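Local coordinates for citrate lyase, subunit 1 (Methanosaeta concilii, PDB 6HXI), which probably takes part in the ATP-dependent cleavage of citrate with coenzyme A to acetyl-CoA and oxaloacetate, at residues Y118-S123 against V198-F203; L336-A341 against I373-G378. One frame throughout, in Å; residues are numbered along the deposited sequence.

Interaction 1 of 2, residues Y118-S123 against V198-F203; sequences YYVAIS and VEINPF
The Phe203 ring carries Tyr118 CB over one face, a CH-pi contact with CB 3.8 Å from the ring centroid, while the Tyr118 ring turns an edge toward Phe203 in an offset edge-to-face pair, planes 77° apart. Val120 CG1 approaches the ring obliquely, 3.6 Å from Phe203 CD2. Phe203 CG sits between its own backbone N and carbonyl carbon (chi1 74°), which brings the ring against Tyr118 CB and Val120 CG1. On the side where Ala121 and Glu199 lie, Asn201 OD1 is at the edge of the Tyr119 ring, 3.4 Å from Tyr119 CD2, with amide and ring nearly perpendicular; its hydrogen bond is to Gly138 N, outside the contact. Glu199 CG reaches Tyr119 CE2 at 3.7 Å, and Glu199 OE1 is hydrogen-bonded to Tyr197 OH. Ile122 and Val198 lie side by side, Val198 also touching Met215 of strand 209-220.

Antiparallel backbone pairing joins the segments, as in Ile200 N to Val120 O at 2.8 Å. A beta bulge at Asn201 and cis-Pro202 shifts the register by one. The chemistry implies an ATP-grasp sheet with an apolar face (Val120, Ile122, Ile200, Phe203), covered by Phe182, Ile183, Leu186 and Tyr190 of helix 173-192, and a more polar one.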
ATOM      1  N   TYR C 118      71.512  42.122   8.824  1.00 75.50           N
ATOM      2  CA  TYR C 118      70.752  42.410   7.604  1.00 73.06           C
ATOM      3  C   TYR C 118      69.259  42.488   7.909  1.00 71.38           C
ATOM      4  O   TYR C 118      68.774  41.821   8.824  1.00 67.88           O
ATOM      5  CB  TYR C 118      71.029  41.391   6.471  1.00 74.13           C
ATOM      6  CG  TYR C 118      72.485  41.178   6.087  1.00 78.87           C
ATOM      7  CD1 TYR C 118      73.406  42.223   6.145  1.00 82.78           C
ATOM      8  CD2 TYR C 118      72.926  39.948   5.606  1.00 79.97           C
ATOM      9  CE1 TYR C 118      74.742  42.031   5.793  1.00 86.28           C
ATOM     10  CE2 TYR C 118      74.260  39.744   5.248  1.00 83.14           C
ATOM     11  CZ  TYR C 118      75.167  40.788   5.346  1.00 93.06           C
ATOM     12  OH  TYR C 118      76.485  40.587   4.992  1.00 96.23           O
ATOM     13  N   TYR C 119      68.538  43.326   7.149  1.00 67.11           N
ATOM     14  CA  TYR C 119      67.095  43.536   7.315  1.00 64.89           C
ATOM     15  C   TYR C 119      66.330  42.952   6.143  1.00 65.70           C
ATOM     16  O   TYR C 119      66.754  43.118   4.999  1.00 66.59           O
ATOM     17  CB  TYR C 119      66.825  45.050   7.446  1.00 67.51           C
ATOM     18  CG  TYR C 119      65.396  45.497   7.239  1.00 68.48           C
ATOM     19  CD1 TYR C 119      64.944  45.896   5.983  1.00 70.45           C
ATOM     20  CD2 TYR C 119      64.512  45.590   8.310  1.00 69.30           C
ATOM     21  CE1 TYR C 119      63.633  46.337   5.791  1.00 71.76           C
ATOM     22  CE2 TYR C 119      63.204  46.043   8.136  1.00 69.29           C
ATOM     23  CZ  TYR C 119      62.771  46.420   6.875  1.00 77.35           C
ATOM     24  OH  TYR C 119      61.492  46.884   6.703  1.00 80.14           O
ATOM     25  N   VAL C 120      65.183  42.325   6.423  1.00 59.53           N
ATOM     26  CA  VAL C 120      64.257  41.786   5.415  1.00 57.23           C
ATOM     27  C   VAL C 120      62.802  41.996   5.861  1.00 58.77           C
ATOM     28  O   VAL C 120      62.457  41.706   7.005  1.00 57.25           O
ATOM     29  CB  VAL C 120      64.553  40.317   4.961  1.00 60.50           C
ATOM     30  CG1 VAL C 120      64.366  39.310   6.098  1.00 59.82           C
ATOM     31  CG2 VAL C 120      63.709  39.926   3.752  1.00 59.02           C
ATOM     32  N   ALA C 121      61.957  42.494   4.954  1.00 55.43           N
ATOM     33  CA  ALA C 121      60.537  42.686   5.236  1.00 53.55           C
ATOM     34  C   ALA C 121      59.655  42.397   4.025  1.00 54.85           C
ATOM     35  O   ALA C 121      59.966  42.811   2.900  1.00 53.14           O
ATOM     36  CB  ALA C 121      60.276  44.091   5.762  1.00 55.40           C
ATOM     37  N   ILE C 122      58.546  41.682   4.259  1.00 50.13           N
ATOM     38  CA  ILE C 122      57.587  41.372   3.211  1.00 47.88           C
ATOM     39  C   ILE C 122      56.237  41.960   3.601  1.00 52.23           C
ATOM     40  O   ILE C 122      55.746  41.749   4.704  1.00 50.06           O
ATOM     41  CB  ILE C 122      57.520  39.886   2.756  1.00 49.55           C
ATOM     42  CG1 ILE C 122      58.922  39.260   2.576  1.00 49.36           C
ATOM     43  CG2 ILE C 122      56.674  39.746   1.453  1.00 49.21           C
ATOM     44  CD1 ILE C 122      58.920  37.745   2.508  1.00 51.92           C
ATOM     45  N   SER C 123      55.686  42.755   2.690  1.00 51.14           N
ATOM     46  CA  SER C 123      54.416  43.454   2.801  1.00 51.07           C
ATOM     47  C   SER C 123      53.728  43.315   1.454  1.00 54.15           C
ATOM     48  O   SER C 123      54.391  43.035   0.459  1.00 54.48           O
ATOM     49  CB  SER C 123      54.684  44.932   3.066  1.00 56.91           C
ATOM     50  OG  SER C 123      53.641  45.488   3.841  1.00 70.12           O
ATOM     51  N   VAL C 198      55.732  40.566   7.501  1.00 48.28           N
ATOM     52  CA  VAL C 198      56.862  39.891   8.150  1.00 49.37           C
ATOM     53  C   VAL C 198      58.062  40.821   8.138  1.00 54.55           C
ATOM     54  O   VAL C 198      58.337  41.461   7.123  1.00 53.60           O
ATOM     55  CB  VAL C 198      57.176  38.445   7.636  1.00 53.28           C
ATOM     56  CG1 VAL C 198      57.720  38.437   6.204  1.00 52.78           C
ATOM     57  CG2 VAL C 198      58.141  37.729   8.562  1.00 53.93           C
ATOM     58  N   GLU C 199      58.751  40.923   9.272  1.00 54.21           N
ATOM     59  CA  GLU C 199      59.938  41.750   9.401  1.00 56.13           C
ATOM     60  C   GLU C 199      60.980  41.055  10.262  1.00 62.66           C
ATOM     61  O   GLU C 199      60.710  40.737  11.422  1.00 62.86           O
ATOM     62  CB  GLU C 199      59.581  43.107  10.000  1.00 59.17           C
ATOM     63  CG  GLU C 199      60.747  44.073  10.120  1.00 72.70           C
ATOM     64  CD  GLU C 199      60.527  45.115  11.194  1.00110.37           C
ATOM     65  OE1 GLU C 199      59.687  46.019  10.978  1.00113.70           O
ATOM     66  OE2 GLU C 199      61.156  44.998  12.271  1.00116.00           O
ATOM     67  N   ILE C 200      62.168  40.820   9.686  1.00 59.66           N
ATOM     68  CA  ILE C 200      63.308  40.256  10.384  1.00 60.43           C
ATOM     69  C   ILE C 200      64.345  41.373  10.395  1.00 66.74           C
ATOM     70  O   ILE C 200      65.004  41.649   9.382  1.00 65.23           O
ATOM     71  CB  ILE C 200      63.827  38.903   9.833  1.00 62.47           C
ATOM     72  CG1 ILE C 200      62.661  37.889   9.671  1.00 60.43           C
ATOM     73  CG2 ILE C 200      64.899  38.356  10.785  1.00 64.29           C
ATOM     74  CD1 ILE C 200      62.927  36.783   8.709  1.00 62.42           C
ATOM     75  N   ASN C 201      64.388  42.077  11.539  1.00 65.27           N
ATOM     76  CA  ASN C 201      65.221  43.237  11.765  1.00 66.76           C
ATOM     77  C   ASN C 201      65.917  43.157  13.127  1.00 74.05           C
ATOM     78  O   ASN C 201      65.379  43.630  14.135  1.00 76.37           O
ATOM     79  CB  ASN C 201      64.387  44.527  11.628  1.00 66.18           C
ATOM     80  CG  ASN C 201      65.191  45.807  11.613  1.00 87.38           C
ATOM     81  OD1 ASN C 201      66.326  45.863  11.122  1.00 76.46           O
ATOM     82  ND2 ASN C 201      64.582  46.884  12.084  1.00 84.52           N
ATOM     83  N   PRO C 202      67.112  42.540  13.184  1.00 69.80           N
ATOM     84  CA  PRO C 202      67.905  41.994  12.074  1.00 68.56           C
ATOM     85  C   PRO C 202      67.949  40.450  11.969  1.00 72.19           C
ATOM     86  O   PRO C 202      67.447  39.731  12.836  1.00 71.09           O
ATOM     87  CB  PRO C 202      69.298  42.566  12.390  1.00 72.22           C
ATOM     88  CG  PRO C 202      69.335  42.671  13.937  1.00 78.35           C
ATOM     89  CD  PRO C 202      67.898  42.515  14.430  1.00 73.37           C
ATOM     90  N   PHE C 203      68.525  39.949  10.873  1.00 69.31           N
ATOM     91  CA  PHE C 203      68.837  38.541  10.685  1.00 69.54           C
ATOM     92  C   PHE C 203      70.365  38.424  10.542  1.00 76.86           C
ATOM     93  O   PHE C 203      71.020  39.422  10.247  1.00 76.52           O
ATOM     94  CB  PHE C 203      68.053  37.878   9.537  1.00 69.48           C
ATOM     95  CG  PHE C 203      68.422  38.168   8.100  1.00 70.85           C
ATOM     96  CD1 PHE C 203      69.344  37.372   7.428  1.00 74.48           C
ATOM     97  CD2 PHE C 203      67.748  39.144   7.379  1.00 72.10           C
ATOM     98  CE1 PHE C 203      69.649  37.606   6.084  1.00 75.46           C
ATOM     99  CE2 PHE C 203      68.050  39.376   6.029  1.00 74.78           C
ATOM    100  CZ  PHE C 203      68.997  38.601   5.392  1.00 73.71           C
TER

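Interaction 2 of 2, residues L336-A341 against I373-G378; sequences LLIGGA and IYVRRG
Arg376 and Arg377 both start with CG anti to the backbone N but bend in contrary senses at chi2, -85° and 68°, and these bends bring each guanidinium back to the loop Gly339-Ala341. Arg376 NH1 reaches Gly340 O at 3.0 Å, on a lone pair in the carbonyl plane, with the acceptor lying in the guanidinium plane. Arg377 NH1 stands 2.8 Å from Ala341 O in a weak, bent bond and also bonds a bound citrate anion. Arg376 NH1 in addition forms a salt bridge with Glu184 of the succinyl-CoA ligase subunit alpha chain, and its NE bonds Thr407 O. Shortened to an alanine, the side chain at Arg376 is likely to leave Gly340 O and Thr407 O without these donors and Glu184 of the other chain without its cationic mate.

Before the loops, parallel strands pair through Tyr374 N to Leu336 O and Ile338 N to Tyr374 O, both 2.8 Å. Ile338 CD1 meets Ile373 CG2 at 3.6 Å on one face; Leu337 CD2 touches Tyr374 CB at 3.7 Å on the other. The two strands are linked through helices 348-361 and 363-368, a beta-alpha-beta crossover of the citrate-binding region. Apolar pairing thus gives way, at the carboxyl ends of the strands, to two arginines: Arg376 joins Gly340 O to Glu184 of the alpha subunit chain, while Arg377 joins Ala341 O, weakly, to the citrate.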
ATOM      1  N   LEU C 336      21.526  53.606  24.897  1.00 61.15           N
ATOM      2  CA  LEU C 336      21.674  52.498  23.938  1.00 58.24           C
ATOM      3  C   LEU C 336      21.205  52.948  22.544  1.00 58.77           C
ATOM      4  O   LEU C 336      20.017  53.199  22.346  1.00 56.43           O
ATOM      5  CB  LEU C 336      20.951  51.199  24.373  1.00 57.41           C
ATOM      6  CG  LEU C 336      21.038  49.965  23.406  1.00 59.39           C
ATOM      7  CD1 LEU C 336      22.509  49.580  23.037  1.00 58.68           C
ATOM      8  CD2 LEU C 336      20.300  48.761  23.975  1.00 58.28           C
ATOM      9  N   LEU C 337      22.158  53.039  21.589  1.00 53.94           N
ATOM     10  CA  LEU C 337      21.883  53.463  20.218  1.00 52.16           C
ATOM     11  C   LEU C 337      21.847  52.280  19.265  1.00 53.86           C
ATOM     12  O   LEU C 337      22.889  51.740  18.896  1.00 52.91           O
ATOM     13  CB  LEU C 337      22.891  54.535  19.754  1.00 52.15           C
ATOM     14  CG  LEU C 337      23.003  55.797  20.628  1.00 57.32           C
ATOM     15  CD1 LEU C 337      24.236  56.584  20.273  1.00 57.30           C
ATOM     16  CD2 LEU C 337      21.780  56.685  20.484  1.00 60.32           C
ATOM     17  N   ILE C 338      20.630  51.865  18.902  1.00 50.47           N
ATOM     18  CA  ILE C 338      20.352  50.759  17.976  1.00 48.54           C
ATOM     19  C   ILE C 338      20.108  51.367  16.608  1.00 51.72           C
ATOM     20  O   ILE C 338      18.970  51.648  16.217  1.00 50.76           O
ATOM     21  CB  ILE C 338      19.190  49.838  18.460  1.00 51.61           C
ATOM     22  CG1 ILE C 338      19.303  49.536  19.996  1.00 53.34           C
ATOM     23  CG2 ILE C 338      19.154  48.548  17.590  1.00 48.94           C
ATOM     24  CD1 ILE C 338      18.240  48.662  20.615  1.00 62.91           C
ATOM     25  N   GLY C 339      21.198  51.614  15.905  1.00 49.15           N
ATOM     26  CA  GLY C 339      21.129  52.265  14.606  1.00 48.94           C
ATOM     27  C   GLY C 339      21.527  51.413  13.429  1.00 51.41           C
ATOM     28  O   GLY C 339      21.657  50.192  13.539  1.00 50.29           O
ATOM     29  N   GLY C 340      21.713  52.087  12.307  1.00 48.26           N
ATOM     30  CA  GLY C 340      22.126  51.477  11.059  1.00 48.15           C
ATOM     31  C   GLY C 340      21.550  52.190   9.860  1.00 53.37           C
ATOM     32  O   GLY C 340      20.676  53.055   9.991  1.00 52.81           O
ATOM     33  N   ALA C 341      22.038  51.813   8.678  1.00 49.69           N
ATOM     34  CA  ALA C 341      21.554  52.364   7.421  1.00 49.46           C
ATOM     35  C   ALA C 341      20.283  51.625   7.013  1.00 48.33           C
ATOM     36  O   ALA C 341      19.735  50.850   7.798  1.00 46.76           O
ATOM     37  CB  ALA C 341      22.622  52.208   6.338  1.00 50.13           C
ATOM     38  N   ILE C 373      16.771  53.889  25.327  1.00 67.83           N
ATOM     39  CA  ILE C 373      17.023  53.232  24.042  1.00 64.55           C
ATOM     40  C   ILE C 373      16.586  54.116  22.875  1.00 66.09           C
ATOM     41  O   ILE C 373      15.479  54.648  22.898  1.00 67.41           O
ATOM     42  CB  ILE C 373      16.394  51.801  24.013  1.00 66.52           C
ATOM     43  CG1 ILE C 373      17.006  50.899  25.105  1.00 67.76           C
ATOM     44  CG2 ILE C 373      16.520  51.139  22.638  1.00 64.93           C
ATOM     45  CD1 ILE C 373      16.014  50.162  25.943  1.00 75.07           C
ATOM     46  N   TYR C 374      17.468  54.284  21.870  1.00 59.32           N
ATOM     47  CA  TYR C 374      17.215  55.078  20.661  1.00 57.36           C
ATOM     48  C   TYR C 374      17.459  54.187  19.434  1.00 56.58           C
ATOM     49  O   TYR C 374      18.540  53.612  19.287  1.00 55.12           O
ATOM     50  CB  TYR C 374      18.091  56.350  20.628  1.00 59.33           C
ATOM     51  CG  TYR C 374      17.833  57.296  21.781  1.00 64.33           C
ATOM     52  CD1 TYR C 374      18.368  57.054  23.047  1.00 67.21           C
ATOM     53  CD2 TYR C 374      17.066  58.445  21.606  1.00 67.12           C
ATOM     54  CE1 TYR C 374      18.114  57.912  24.119  1.00 69.43           C
ATOM     55  CE2 TYR C 374      16.817  59.318  22.669  1.00 70.33           C
ATOM     56  CZ  TYR C 374      17.347  59.049  23.921  1.00 79.21           C
ATOM     57  OH  TYR C 374      17.102  59.915  24.959  1.00 86.01           O
ATOM     58  N   VAL C 375      16.424  54.033  18.591  1.00 50.42           N
ATOM     59  CA  VAL C 375      16.432  53.185  17.397  1.00 47.62           C
ATOM     60  C   VAL C 375      16.186  53.975  16.097  1.00 51.55           C
ATOM     61  O   VAL C 375      15.276  54.791  16.061  1.00 51.83           O
ATOM     62  CB  VAL C 375      15.391  52.039  17.533  1.00 50.46           C
ATOM     63  CG1 VAL C 375      15.533  51.023  16.394  1.00 48.46           C
ATOM     64  CG2 VAL C 375      15.474  51.356  18.901  1.00 50.39           C
ATOM     65  N   ARG C 376      16.982  53.703  15.037  1.00 47.33           N
ATOM     66  CA  ARG C 376      16.825  54.234  13.678  1.00 47.06           C
ATOM     67  C   ARG C 376      17.188  53.095  12.725  1.00 52.64           C
ATOM     68  O   ARG C 376      18.352  52.710  12.646  1.00 53.65           O
ATOM     69  CB  ARG C 376      17.684  55.476  13.389  1.00 42.85           C
ATOM     70  CG  ARG C 376      17.346  56.159  12.044  1.00 43.30           C
ATOM     71  CD  ARG C 376      18.053  55.548  10.831  1.00 48.48           C
ATOM     72  NE  ARG C 376      17.713  56.225   9.573  1.00 59.49           N
ATOM     73  CZ  ARG C 376      18.262  55.951   8.391  1.00 65.35           C
ATOM     74  NH1 ARG C 376      19.190  55.007   8.283  1.00 48.75           N
ATOM     75  NH2 ARG C 376      17.901  56.634   7.312  1.00 51.26           N
ATOM     76  N   ARG C 377      16.209  52.572  12.002  1.00 48.17           N
ATOM     77  CA  ARG C 377      16.467  51.474  11.094  1.00 46.59           C
ATOM     78  C   ARG C 377      15.540  51.436   9.893  1.00 49.75           C
ATOM     79  O   ARG C 377      14.375  51.802   9.980  1.00 47.41           O
ATOM     80  CB  ARG C 377      16.436  50.137  11.871  1.00 47.15           C
ATOM     81  CG  ARG C 377      17.016  48.923  11.148  1.00 48.66           C
ATOM     82  CD  ARG C 377      18.516  48.962  10.927  1.00 50.39           C
ATOM     83  NE  ARG C 377      19.004  47.638  10.533  1.00 47.99           N
ATOM     84  CZ  ARG C 377      19.921  47.413   9.601  1.00 50.21           C
ATOM     85  NH1 ARG C 377      20.498  48.425   8.971  1.00 36.67           N
ATOM     86  NH2 ARG C 377      20.298  46.175   9.322  1.00 40.86           N
ATOM     87  N   GLY C 378      16.111  50.996   8.778  1.00 48.18           N
ATOM     88  CA  GLY C 378      15.446  50.728   7.508  1.00 47.14           C
ATOM     89  C   GLY C 378      15.971  49.398   6.987  1.00 48.36           C
ATOM     90  O   GLY C 378      16.964  48.869   7.519  1.00 47.69           O
TER

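Both contacts are buried, and in both, strand pairing by backbone hydrogen bonds builds a fold, antiparallel in one and parallel in the other. Interaction 1 belongs to the ATP-grasp region and interaction 2 to the citrate-binding region; they share no strand, and their centres are 46 Å apart on opposite sides of the chain's centre. In the first, a bulged register and aromatic rings shape the contact, and no other chain touches it. In the second, regular strands open into glycine-containing loops, where aliphatic strand packing gives way to charged side chains. Both pairs are inner strands; interaction 1 stays within its sheet, while interaction 2 runs on past the strand ends to a subunit and ligand boundary.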